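Long-range contacts in Alr4995 protein (PDB 6LRH), which probably hydrolyses arginine to ornithine and ammonia in one part and converts ornithine to proline in another: residues W63-F68 and K88-E93; D35-Q40 and T253-A258; N219-E224 and A264-V269. The protein carries 1 engineered substitution. All coordinates share one frame; numbering follows the deposited sequence.

Contact 1. Residues W63-F68 and K88-E93. With ARG (arginine), chain C.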
loop_
_atom_site.group_PDB
_atom_site.type_symbol
_atom_site.label_atom_id
_atom_site.label_comp_id
_atom_site.label_asym_id
_atom_site.label_seq_id
_atom_site.Cartn_x
_atom_site.Cartn_y
_atom_site.Cartn_z
ATOM N N TRP A 63 -33.731 34.578 -23.862
ATOM C CA TRP A 63 -32.348 34.373 -24.243
ATOM C C TRP A 63 -31.455 35.251 -23.397
ATOM O O TRP A 63 -30.892 36.219 -23.890
ATOM C CB TRP A 63 -32.156 34.666 -25.723
ATOM C CG TRP A 63 -33.141 33.948 -26.545
ATOM C CD1 TRP A 63 -34.254 34.471 -27.130
ATOM C CD2 TRP A 63 -33.139 32.552 -26.856
ATOM N NE1 TRP A 63 -34.937 33.490 -27.800
ATOM C CE2 TRP A 63 -34.273 32.301 -27.650
ATOM C CE3 TRP A 63 -32.277 31.493 -26.560
ATOM C CZ2 TRP A 63 -34.571 31.040 -28.142
ATOM C CZ3 TRP A 63 -32.580 30.237 -27.053
ATOM C CH2 TRP A 63 -33.717 30.022 -27.829
ATOM N N PRO A 64 -31.320 34.904 -22.110
ATOM C CA PRO A 64 -30.559 35.731 -21.176
ATOM C C PRO A 64 -29.141 36.025 -21.645
ATOM O O PRO A 64 -28.698 37.147 -21.492
ATOM C CB PRO A 64 -30.561 34.897 -19.881
ATOM C CG PRO A 64 -30.934 33.548 -20.273
ATOM C CD PRO A 64 -31.815 33.677 -21.469
ATOM N N ASP A 65 -28.459 35.055 -22.234
ATOM C CA ASP A 65 -27.051 35.226 -22.571
ATOM C C ASP A 65 -26.838 36.079 -23.813
ATOM O O ASP A 65 -25.723 36.227 -24.287
ATOM C CB ASP A 65 -26.373 33.868 -22.750
ATOM C CG ASP A 65 -25.994 33.209 -21.412
ATOM O OD1 ASP A 65 -25.625 33.916 -20.453
ATOM O OD2 ASP A 65 -26.057 31.965 -21.315
ATOM N N LEU A 66 -27.899 36.670 -24.337
ATOM C CA LEU A 66 -27.724 37.576 -25.457
ATOM C C LEU A 66 -26.871 38.783 -25.034
ATOM O O LEU A 66 -26.277 39.444 -25.873
ATOM C CB LEU A 66 -29.074 38.031 -26.019
ATOM C CG LEU A 66 -29.136 38.682 -27.411
ATOM C CD1 LEU A 66 -28.980 37.680 -28.512
ATOM C CD2 LEU A 66 -30.431 39.421 -27.591
ATOM N N VAL A 67 -26.783 39.052 -23.734
ATOM C CA VAL A 67 -25.948 40.161 -23.267
ATOM C C VAL A 67 -24.478 39.968 -23.607
ATOM O O VAL A 67 -23.738 40.931 -23.694
ATOM C CB VAL A 67 -26.075 40.394 -21.753
ATOM C CG1 VAL A 67 -27.462 40.822 -21.413
ATOM C CG2 VAL A 67 -25.695 39.156 -20.993
ATOM N N PHE A 68 -24.064 38.729 -23.812
ATOM C CA PHE A 68 -22.672 38.446 -24.122
ATOM C C PHE A 68 -22.444 38.488 -25.616
ATOM O O PHE A 68 -22.295 37.471 -26.275
ATOM C CB PHE A 68 -22.249 37.095 -23.555
ATOM C CG PHE A 68 -22.351 37.016 -22.080
ATOM C CD1 PHE A 68 -21.536 37.792 -21.280
ATOM C CD2 PHE A 68 -23.269 36.177 -21.480
ATOM C CE1 PHE A 68 -21.633 37.731 -19.912
ATOM C CE2 PHE A 68 -23.367 36.113 -20.106
ATOM C CZ PHE A 68 -22.547 36.884 -19.323
ATOM N N LYS A 88 -27.802 24.408 -27.136
ATOM C CA LYS A 88 -29.047 24.868 -27.716
ATOM C C LYS A 88 -29.629 26.007 -26.902
ATOM O O LYS A 88 -30.489 26.729 -27.360
ATOM C CB LYS A 88 -30.045 23.718 -27.828
ATOM C CG LYS A 88 -30.328 23.001 -26.528
ATOM C CD LYS A 88 -31.731 22.405 -26.512
ATOM C CE LYS A 88 -32.245 22.210 -25.085
ATOM N NZ LYS A 88 -32.356 23.490 -24.317
ATOM N N GLU A 89 -29.146 26.185 -25.691
ATOM C CA GLU A 89 -29.663 27.239 -24.843
ATOM C C GLU A 89 -29.290 28.623 -25.376
ATOM O O GLU A 89 -29.897 29.621 -25.018
ATOM C CB GLU A 89 -29.157 27.054 -23.416
ATOM C CG GLU A 89 -29.835 25.924 -22.650
ATOM C CD GLU A 89 -29.109 24.594 -22.756
ATOM O OE1 GLU A 89 -28.171 24.489 -23.562
ATOM O OE2 GLU A 89 -29.479 23.645 -22.038
ATOM N N ARG A 90 -28.296 28.670 -26.251
ATOM C CA ARG A 90 -27.843 29.917 -26.838
ATOM C C ARG A 90 -28.081 29.948 -28.335
ATOM O O ARG A 90 -27.843 30.953 -28.973
ATOM C CB ARG A 90 -26.352 30.150 -26.553
ATOM C CG ARG A 90 -26.018 30.478 -25.115
ATOM C CD ARG A 90 -24.712 31.238 -24.998
ATOM N NE ARG A 90 -24.818 32.607 -25.494
ATOM C CZ ARG A 90 -23.821 33.482 -25.531
ATOM N NH1 ARG A 90 -22.625 33.156 -25.110
ATOM N NH2 ARG A 90 -24.029 34.694 -26.006
ATOM N N GLN A 91 -28.562 28.854 -28.906
ATOM C CA GLN A 91 -28.742 28.800 -30.350
ATOM C C GLN A 91 -29.849 29.734 -30.854
ATOM O O GLN A 91 -29.862 30.112 -32.018
ATOM C CB GLN A 91 -29.011 27.358 -30.792
ATOM C CG GLN A 91 -27.744 26.600 -31.124
ATOM C CD GLN A 91 -27.922 25.093 -31.148
ATOM O OE1 GLN A 91 -29.031 24.597 -31.160
ATOM N NE2 GLN A 91 -26.820 24.365 -31.159
ATOM N N GLY A 92 -30.767 30.120 -29.984
ATOM C CA GLY A 92 -31.831 31.016 -30.391
ATOM C C GLY A 92 -31.385 32.458 -30.487
ATOM O O GLY A 92 -32.150 33.337 -30.849
ATOM N N GLU A 93 -30.132 32.705 -30.160
ATOM C CA GLU A 93 -29.583 34.035 -30.275
ATOM C C GLU A 93 -29.158 34.329 -31.691
ATOM O O GLU A 93 -29.216 35.463 -32.128
ATOM C CB GLU A 93 -28.404 34.196 -29.335
ATOM C CG GLU A 93 -28.723 33.868 -27.908
ATOM C CD GLU A 93 -27.529 34.042 -27.009
ATOM O OE1 GLU A 93 -26.606 34.780 -27.397
ATOM O OE2 GLU A 93 -27.512 33.450 -25.913
HETATM N N ARG C . -23.462 31.897 -20.379
HETATM C CA ARG C . -22.578 32.186 -21.503
HETATM C C ARG C . -22.082 30.904 -22.107
HETATM O O ARG C . -21.897 29.905 -21.430
HETATM C CB ARG C . -21.391 33.059 -21.084
HETATM C CG ARG C . -20.570 33.520 -22.254
HETATM C CD ARG C . -19.295 34.187 -21.867
HETATM N NE ARG C . -18.644 34.755 -23.037
HETATM C CZ ARG C . -17.350 35.028 -23.123
HETATM N NH1 ARG C . -16.868 35.555 -24.227
HETATM N NH2 ARG C . -16.545 34.783 -22.108
HETATM O OXT ARG C . -21.857 30.849 -23.293
#
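Arg90 reaches across to Asp65 and Phe68 with its guanidinium group, and this buried end is the close-packed part of the contact. The side chain starts away from 63-68, but a bend at the CG-CD bond (chi3 71°) brings its end back, so that Asp65 CB lies over one face of the group, 3.4 Å from Arg90 NE. Glu93 is held side-on: Arg90 NE meets Glu93 OE2 at 2.9 Å, and Arg90 NH2 meets Glu93 OE1 at 2.9 Å. The extended chain of Glu93 slides past Leu66, its CB 3.6 Å from Leu66 CD1. Arg90 NH2 also donates to Phe68 O, 3.3 Å away and nearly in the guanidinium plane. Such a group suits a pocket wall because its third nitrogen remains for the ligand: Arg90 NH1 binds OXT of the bound arginine at 3.0 Å and also Asn71. In the α/β propeller of the guanidino-group-modifying enzymes, to which this domain belongs, the substrate site lies at the centre, and here Asp65 OD2 takes the ligand's amino N at 2.8 Å while also bonded to Tyr19. With a leucine in place of Arg90, Glu93 would probably be left without its paired N-H groups, and the ligand's OXT without this donor. Phe68 lays a ring face against the ligand's CB.

The looser side begins at Trp63, partly exposed, which receives Gly92 CA over its six-membered ring in a CH-pi contact, 3.5 Å from the centroid; a CB on Gly92 would run into the indole. Lys88, in solvent, makes a long ion pair with Glu89.

Contact 2. Residues D35-Q40 and T253-A258. With ARG (arginine), chain C.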
loop_
_atom_site.group_PDB
_atom_site.type_symbol
_atom_site.label_atom_id
_atom_site.label_comp_id
_atom_site.label_asym_id
_atom_site.label_seq_id
_atom_site.Cartn_x
_atom_site.Cartn_y
_atom_site.Cartn_z
ATOM N N ASP A 35 -31.146 43.919 -10.689
ATOM C CA ASP A 35 -30.926 45.328 -10.385
ATOM C C ASP A 35 -29.444 45.647 -10.321
ATOM O O ASP A 35 -28.981 46.638 -10.858
ATOM C CB ASP A 35 -31.588 45.680 -9.065
ATOM C CG ASP A 35 -31.646 47.154 -8.822
ATOM O OD1 ASP A 35 -32.669 47.759 -9.188
ATOM O OD2 ASP A 35 -30.676 47.707 -8.263
ATOM N N ARG A 36 -28.708 44.782 -9.643
ATOM C CA ARG A 36 -27.265 44.880 -9.525
ATOM C C ARG A 36 -26.578 44.580 -10.865
ATOM O O ARG A 36 -25.521 45.122 -11.162
ATOM C CB ARG A 36 -26.799 43.915 -8.442
ATOM C CG ARG A 36 -25.488 44.248 -7.782
ATOM C CD ARG A 36 -25.420 43.531 -6.444
ATOM N NE ARG A 36 -24.145 43.713 -5.772
ATOM C CZ ARG A 36 -23.185 42.796 -5.749
ATOM N NH1 ARG A 36 -22.046 43.040 -5.110
ATOM N NH2 ARG A 36 -23.367 41.632 -6.366
ATOM N N ALA A 37 -27.192 43.713 -11.664
ATOM C CA ALA A 37 -26.712 43.420 -13.008
ATOM C C ALA A 37 -26.812 44.648 -13.892
ATOM O O ALA A 37 -25.908 44.942 -14.670
ATOM C CB ALA A 37 -27.494 42.283 -13.615
ATOM N N VAL A 38 -27.932 45.352 -13.774
ATOM C CA VAL A 38 -28.145 46.590 -14.491
ATOM C C VAL A 38 -27.117 47.645 -14.120
ATOM O O VAL A 38 -26.475 48.213 -14.991
ATOM C CB VAL A 38 -29.543 47.151 -14.230
ATOM C CG1 VAL A 38 -29.619 48.595 -14.664
ATOM C CG2 VAL A 38 -30.572 46.333 -14.963
ATOM N N GLU A 39 -26.957 47.908 -12.831
ATOM C CA GLU A 39 -26.064 48.961 -12.408
ATOM C C GLU A 39 -24.614 48.599 -12.723
ATOM O O GLU A 39 -23.833 49.467 -13.075
ATOM C CB GLU A 39 -26.270 49.271 -10.924
ATOM C CG GLU A 39 -26.230 50.772 -10.569
ATOM C CD GLU A 39 -27.425 51.597 -11.105
ATOM O OE1 GLU A 39 -28.224 51.083 -11.925
ATOM O OE2 GLU A 39 -27.557 52.781 -10.714
ATOM N N GLN A 40 -24.269 47.314 -12.651
ATOM C CA GLN A 40 -22.941 46.850 -13.073
ATOM C C GLN A 40 -22.734 46.946 -14.597
ATOM O O GLN A 40 -21.685 47.364 -15.035
ATOM C CB GLN A 40 -22.689 45.416 -12.601
ATOM C CG GLN A 40 -22.322 45.284 -11.136
ATOM C CD GLN A 40 -22.080 43.846 -10.687
ATOM O OE1 GLN A 40 -22.255 42.897 -11.445
ATOM N NE2 GLN A 40 -21.684 43.684 -9.446
ATOM N N THR A 253 -19.709 41.321 -11.145
ATOM C CA THR A 253 -19.856 40.044 -10.472
ATOM C C THR A 253 -21.142 39.319 -10.819
ATOM O O THR A 253 -21.184 38.108 -10.747
ATOM C CB THR A 253 -19.788 40.220 -8.953
ATOM O OG1 THR A 253 -20.922 40.961 -8.494
ATOM C CG2 THR A 253 -18.556 40.960 -8.590
ATOM N N GLU A 254 -22.185 40.048 -11.207
ATOM C CA GLU A 254 -23.456 39.408 -11.547
ATOM C C GLU A 254 -23.351 38.670 -12.859
ATOM O O GLU A 254 -24.164 37.807 -13.167
ATOM C CB GLU A 254 -24.588 40.425 -11.624
ATOM C CG GLU A 254 -24.934 41.101 -10.313
ATOM C CD GLU A 254 -25.234 40.127 -9.185
ATOM O OE1 GLU A 254 -26.147 39.291 -9.328
ATOM O OE2 GLU A 254 -24.547 40.200 -8.145
ATOM N N PHE A 255 -22.340 39.020 -13.635
ATOM C CA PHE A 255 -22.123 38.397 -14.924
ATOM C C PHE A 255 -21.098 37.282 -14.800
ATOM O O PHE A 255 -21.110 36.348 -15.577
ATOM C CB PHE A 255 -21.706 39.451 -15.954
ATOM C CG PHE A 255 -22.735 40.519 -16.146
ATOM C CD1 PHE A 255 -22.677 41.689 -15.430
ATOM C CD2 PHE A 255 -23.789 40.332 -17.013
ATOM C CE1 PHE A 255 -23.634 42.652 -15.586
ATOM C CE2 PHE A 255 -24.747 41.289 -17.163
ATOM C CZ PHE A 255 -24.664 42.457 -16.448
ATOM N N LEU A 256 -20.229 37.372 -13.800
ATOM C CA LEU A 256 -19.328 36.272 -13.481
ATOM C C LEU A 256 -20.103 35.039 -13.071
ATOM O O LEU A 256 -19.625 33.928 -13.215
ATOM C CB LEU A 256 -18.364 36.646 -12.362
ATOM C CG LEU A 256 -16.951 37.016 -12.784
ATOM C CD1 LEU A 256 -16.869 38.462 -13.239
ATOM C CD2 LEU A 256 -16.021 36.753 -11.644
ATOM N N LYS A 257 -21.299 35.243 -12.543
ATOM C CA LYS A 257 -22.144 34.129 -12.172
ATOM C C LYS A 257 -22.596 33.332 -13.398
ATOM O O LYS A 257 -22.985 32.178 -13.273
ATOM C CB LYS A 257 -23.348 34.620 -11.388
ATOM C CG LYS A 257 -22.995 35.352 -10.153
ATOM C CD LYS A 257 -24.218 35.618 -9.348
ATOM C CE LYS A 257 -24.030 36.779 -8.404
ATOM N NZ LYS A 257 -25.331 37.256 -7.898
ATOM N N ALA A 258 -22.530 33.943 -14.580
ATOM C CA ALA A 258 -22.839 33.232 -15.810
ATOM C C ALA A 258 -21.591 32.874 -16.603
ATOM O O ALA A 258 -21.668 32.251 -17.639
ATOM C CB ALA A 258 -23.782 34.049 -16.661
HETATM N N ARG C . -23.462 31.897 -20.379
HETATM C CA ARG C . -22.578 32.186 -21.503
HETATM C C ARG C . -22.082 30.904 -22.107
HETATM O O ARG C . -21.897 29.905 -21.430
HETATM C CB ARG C . -21.391 33.059 -21.084
HETATM C CG ARG C . -20.570 33.520 -22.254
HETATM C CD ARG C . -19.295 34.187 -21.867
HETATM N NE ARG C . -18.644 34.755 -23.037
HETATM C CZ ARG C . -17.350 35.028 -23.123
HETATM N NH1 ARG C . -16.868 35.555 -24.227
HETATM N NH2 ARG C . -16.545 34.783 -22.108
HETATM O OXT ARG C . -21.857 30.849 -23.293
#
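Ala37 and Glu254 mark where the two backbones come nearest, their CA atoms 5.4 Å apart, as helix 34-48 lies against the weakly bonded helical turn 253-256. A small Ala37 suits so close an approach. Gln40, its chain extended beyond CG (chi2 180°), uses both ends of its amide. Gln40 OE1 accepts the backbone N of Glu254 at 2.9 Å, in the carbonyl plane and on a lone pair, with a nearly straight N-H (170°). Gln40 NE2 donates in its own amide plane to Thr253 OG1 at 3.0 Å. These two bonds fix which way round the amide sits. Toward solvent, Arg36 NH2 makes a weak, bent hydrogen bond within a salt bridge to Glu254 OE2, the two flat groups turned 71° apart. Glu254 OE1 is taken by Lys257 NZ, so that the carboxylate joins Arg36 and Lys257 in a salt-bridge network; Ser33 N also donates to OE1. On the inner side Phe255 CZ touches Ala37 CB at 4.0 Å, with Ala37 O at the ring's edge. The contact thus packs helix 34-48 against the turn leading to Ala258, whose O accepts the ligand's amino N in the arginine pocket of this GME-type domain. Tyr15, from the loop between strand 6-9 and helix 34-48, meets Phe255 and Ala37 and bonds Glu254 O.

Contact 3. Residues N219-E224 and A264-V269. Engineered in segment 264-269: Ala264 (natural residue Cys). With ARG (arginine), chain C.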
loop_
_atom_site.group_PDB
_atom_site.type_symbol
_atom_site.label_atom_id
_atom_site.label_comp_id
_atom_site.label_asym_id
_atom_site.label_seq_id
_atom_site.Cartn_x
_atom_site.Cartn_y
_atom_site.Cartn_z
ATOM N N ASN A 219 -10.286 38.794 -19.198
ATOM C CA ASN A 219 -11.500 39.194 -19.890
ATOM C C ASN A 219 -11.596 40.709 -19.944
ATOM O O ASN A 219 -12.516 41.307 -19.442
ATOM C CB ASN A 219 -12.713 38.576 -19.209
ATOM C CG ASN A 219 -13.838 38.304 -20.161
ATOM O OD1 ASN A 219 -14.978 38.620 -19.885
ATOM N ND2 ASN A 219 -13.517 37.720 -21.301
ATOM N N THR A 220 -10.623 41.308 -20.604
ATOM C CA THR A 220 -10.354 42.736 -20.535
ATOM C C THR A 220 -10.677 43.441 -21.845
ATOM O O THR A 220 -10.436 42.905 -22.910
ATOM C CB THR A 220 -8.869 42.965 -20.161
ATOM O OG1 THR A 220 -8.723 42.904 -18.745
ATOM C CG2 THR A 220 -8.369 44.284 -20.628
ATOM N N VAL A 221 -11.246 44.637 -21.758
ATOM C CA VAL A 221 -11.461 45.452 -22.936
ATOM C C VAL A 221 -10.360 46.490 -23.034
ATOM O O VAL A 221 -10.146 47.258 -22.107
ATOM C CB VAL A 221 -12.830 46.159 -22.913
ATOM C CG1 VAL A 221 -13.006 47.006 -24.146
ATOM C CG2 VAL A 221 -13.940 45.162 -22.790
ATOM N N ASN A 222 -9.667 46.498 -24.163
ATOM C CA ASN A 222 -8.586 47.437 -24.412
ATOM C C ASN A 222 -8.927 48.344 -25.584
ATOM O O ASN A 222 -9.240 47.884 -26.678
ATOM C CB ASN A 222 -7.284 46.659 -24.647
ATOM C CG ASN A 222 -6.113 47.535 -25.075
ATOM O OD1 ASN A 222 -5.389 47.175 -25.997
ATOM N ND2 ASN A 222 -5.903 48.653 -24.396
ATOM N N VAL A 223 -8.921 49.648 -25.344
ATOM C CA VAL A 223 -9.165 50.574 -26.429
ATOM C C VAL A 223 -7.814 51.040 -27.015
ATOM O O VAL A 223 -7.354 50.480 -28.026
ATOM C CB VAL A 223 -10.085 51.735 -25.983
ATOM C CG1 VAL A 223 -11.409 51.157 -25.536
ATOM C CG2 VAL A 223 -9.494 52.547 -24.847
ATOM N N GLU A 224 -7.159 52.016 -26.400
ATOM C CA GLU A 224 -5.839 52.398 -26.855
ATOM C C GLU A 224 -4.861 52.063 -25.747
ATOM O O GLU A 224 -4.312 50.976 -25.726
ATOM C CB GLU A 224 -5.800 53.872 -27.234
ATOM C CG GLU A 224 -6.851 54.244 -28.273
ATOM C CD GLU A 224 -6.333 55.189 -29.340
ATOM O OE1 GLU A 224 -6.069 56.370 -29.024
ATOM O OE2 GLU A 224 -6.198 54.749 -30.501
ATOM N N ALA A 264 -16.500 39.906 -22.492
ATOM C CA ALA A 264 -17.611 39.069 -22.927
ATOM C C ALA A 264 -18.865 39.883 -23.250
ATOM O O ALA A 264 -19.673 39.472 -24.062
ATOM C CB ALA A 264 -17.920 38.059 -21.889
ATOM N N LEU A 265 -19.013 41.044 -22.624
ATOM C CA LEU A 265 -20.173 41.894 -22.836
ATOM C C LEU A 265 -20.022 42.882 -23.998
ATOM O O LEU A 265 -20.845 43.753 -24.176
ATOM C CB LEU A 265 -20.481 42.674 -21.562
ATOM C CG LEU A 265 -20.893 41.851 -20.354
ATOM C CD1 LEU A 265 -20.747 42.649 -19.077
ATOM C CD2 LEU A 265 -22.309 41.395 -20.532
ATOM N N THR A 266 -18.957 42.755 -24.770
ATOM C CA THR A 266 -18.717 43.665 -25.875
ATOM C C THR A 266 -18.264 42.887 -27.088
ATOM O O THR A 266 -17.729 41.788 -26.972
ATOM C CB THR A 266 -17.631 44.729 -25.571
ATOM O OG1 THR A 266 -16.352 44.099 -25.491
ATOM C CG2 THR A 266 -17.890 45.460 -24.278
ATOM N N LEU A 267 -18.481 43.481 -28.252
ATOM C CA LEU A 267 -17.939 42.993 -29.493
ATOM C C LEU A 267 -17.432 44.190 -30.298
ATOM O O LEU A 267 -18.179 45.107 -30.600
ATOM C CB LEU A 267 -18.992 42.214 -30.265
ATOM C CG LEU A 267 -18.606 41.675 -31.639
ATOM C CD1 LEU A 267 -17.562 40.636 -31.519
ATOM C CD2 LEU A 267 -19.819 41.113 -32.327
ATOM N N ARG A 268 -16.155 44.188 -30.632
ATOM C CA ARG A 268 -15.606 45.268 -31.414
ATOM C C ARG A 268 -15.897 45.014 -32.868
ATOM O O ARG A 268 -15.428 44.048 -33.411
ATOM C CB ARG A 268 -14.109 45.401 -31.174
ATOM C CG ARG A 268 -13.498 46.630 -31.788
ATOM C CD ARG A 268 -12.112 46.913 -31.229
ATOM N NE ARG A 268 -11.352 47.800 -32.102
ATOM C CZ ARG A 268 -10.262 48.457 -31.734
ATOM N NH1 ARG A 268 -9.810 48.339 -30.504
ATOM N NH2 ARG A 268 -9.630 49.230 -32.597
ATOM N N VAL A 269 -16.680 45.878 -33.505
ATOM C CA VAL A 269 -17.048 45.632 -34.894
ATOM C C VAL A 269 -16.248 46.467 -35.862
ATOM O O VAL A 269 -16.410 46.327 -37.065
ATOM C CB VAL A 269 -18.522 45.883 -35.145
ATOM C CG1 VAL A 269 -19.361 44.834 -34.444
ATOM C CG2 VAL A 269 -18.892 47.267 -34.705
HETATM N N ARG C . -23.462 31.897 -20.379
HETATM C CA ARG C . -22.578 32.186 -21.503
HETATM C C ARG C . -22.082 30.904 -22.107
HETATM O O ARG C . -21.897 29.905 -21.430
HETATM C CB ARG C . -21.391 33.059 -21.084
HETATM C CG ARG C . -20.570 33.520 -22.254
HETATM C CD ARG C . -19.295 34.187 -21.867
HETATM N NE ARG C . -18.644 34.755 -23.037
HETATM C CZ ARG C . -17.350 35.028 -23.123
HETATM N NH1 ARG C . -16.868 35.555 -24.227
HETATM N NH2 ARG C . -16.545 34.783 -22.108
HETATM O OXT ARG C . -21.857 30.849 -23.293
#
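Asn219 OD1 is gripped by two backbone N-H groups, those of Ala264 and Ala261. The bond from Ala264 N is 3.3 Å long and comes from above the carbonyl plane of the Asn219 amide, 38° out of it. Asn219 ND2 is bonded to Asp170 O, so the amide, able to accept and donate at once, cannot easily turn over. Ala264 is an engineered substitution for the natural cysteine, and its CB stands 3.3 Å from CZ of the bound arginine.

Farther along, the two segments run in roughly the same direction, 24° apart, but do not pair as strands: the CA atoms of Val221 and Thr266 are 8.0 Å apart. Side chains meet across the interval: those of Val221 and Thr266 cross at a slant, Val221 CG2 coming to 3.8 Å from Thr266 OG1, a hydroxyl weakly bonded to Lys263 O. Phe7 of strand 6-9 packs against Val221, Thr266 and Arg268. The extended Arg268 sends NE to Thr270 O and brings NH1 to 3.9 Å from Asn222 O, at the guanidinium edge. Hydrogen-bonded at the pocket end and held beyond it by looser packing, the contact helps to position the backbone of the engineered position beside the guanidinium carbon, consistent with the cysteine nucleophile of this enzyme family.

Overall arrangement
All three contacts belong to the arginine-binding domain and touch the same ligand, contacts 1 and 2 at its amino group and contact 3 at its guanidinium end; contact 1 also meets the carboxylate. Contacts 2 and 3 are largely buried, although contact 2 carries an exposed salt-bridge edge; contact 1 is only partly buried. Helix 34-48 of contact 2 also packs on Leu265 and Thr266 of contact 3, and helix 253-256 leads along the chain into strand 267-268. Phe68 joins all three, packing on Ala258 and Leu265. Ionic chemistry marks contacts 1 and 2, whereas contact 3 relies on a neutral amide bond and looser packing, with an arginine near backbone carbonyls at its far end.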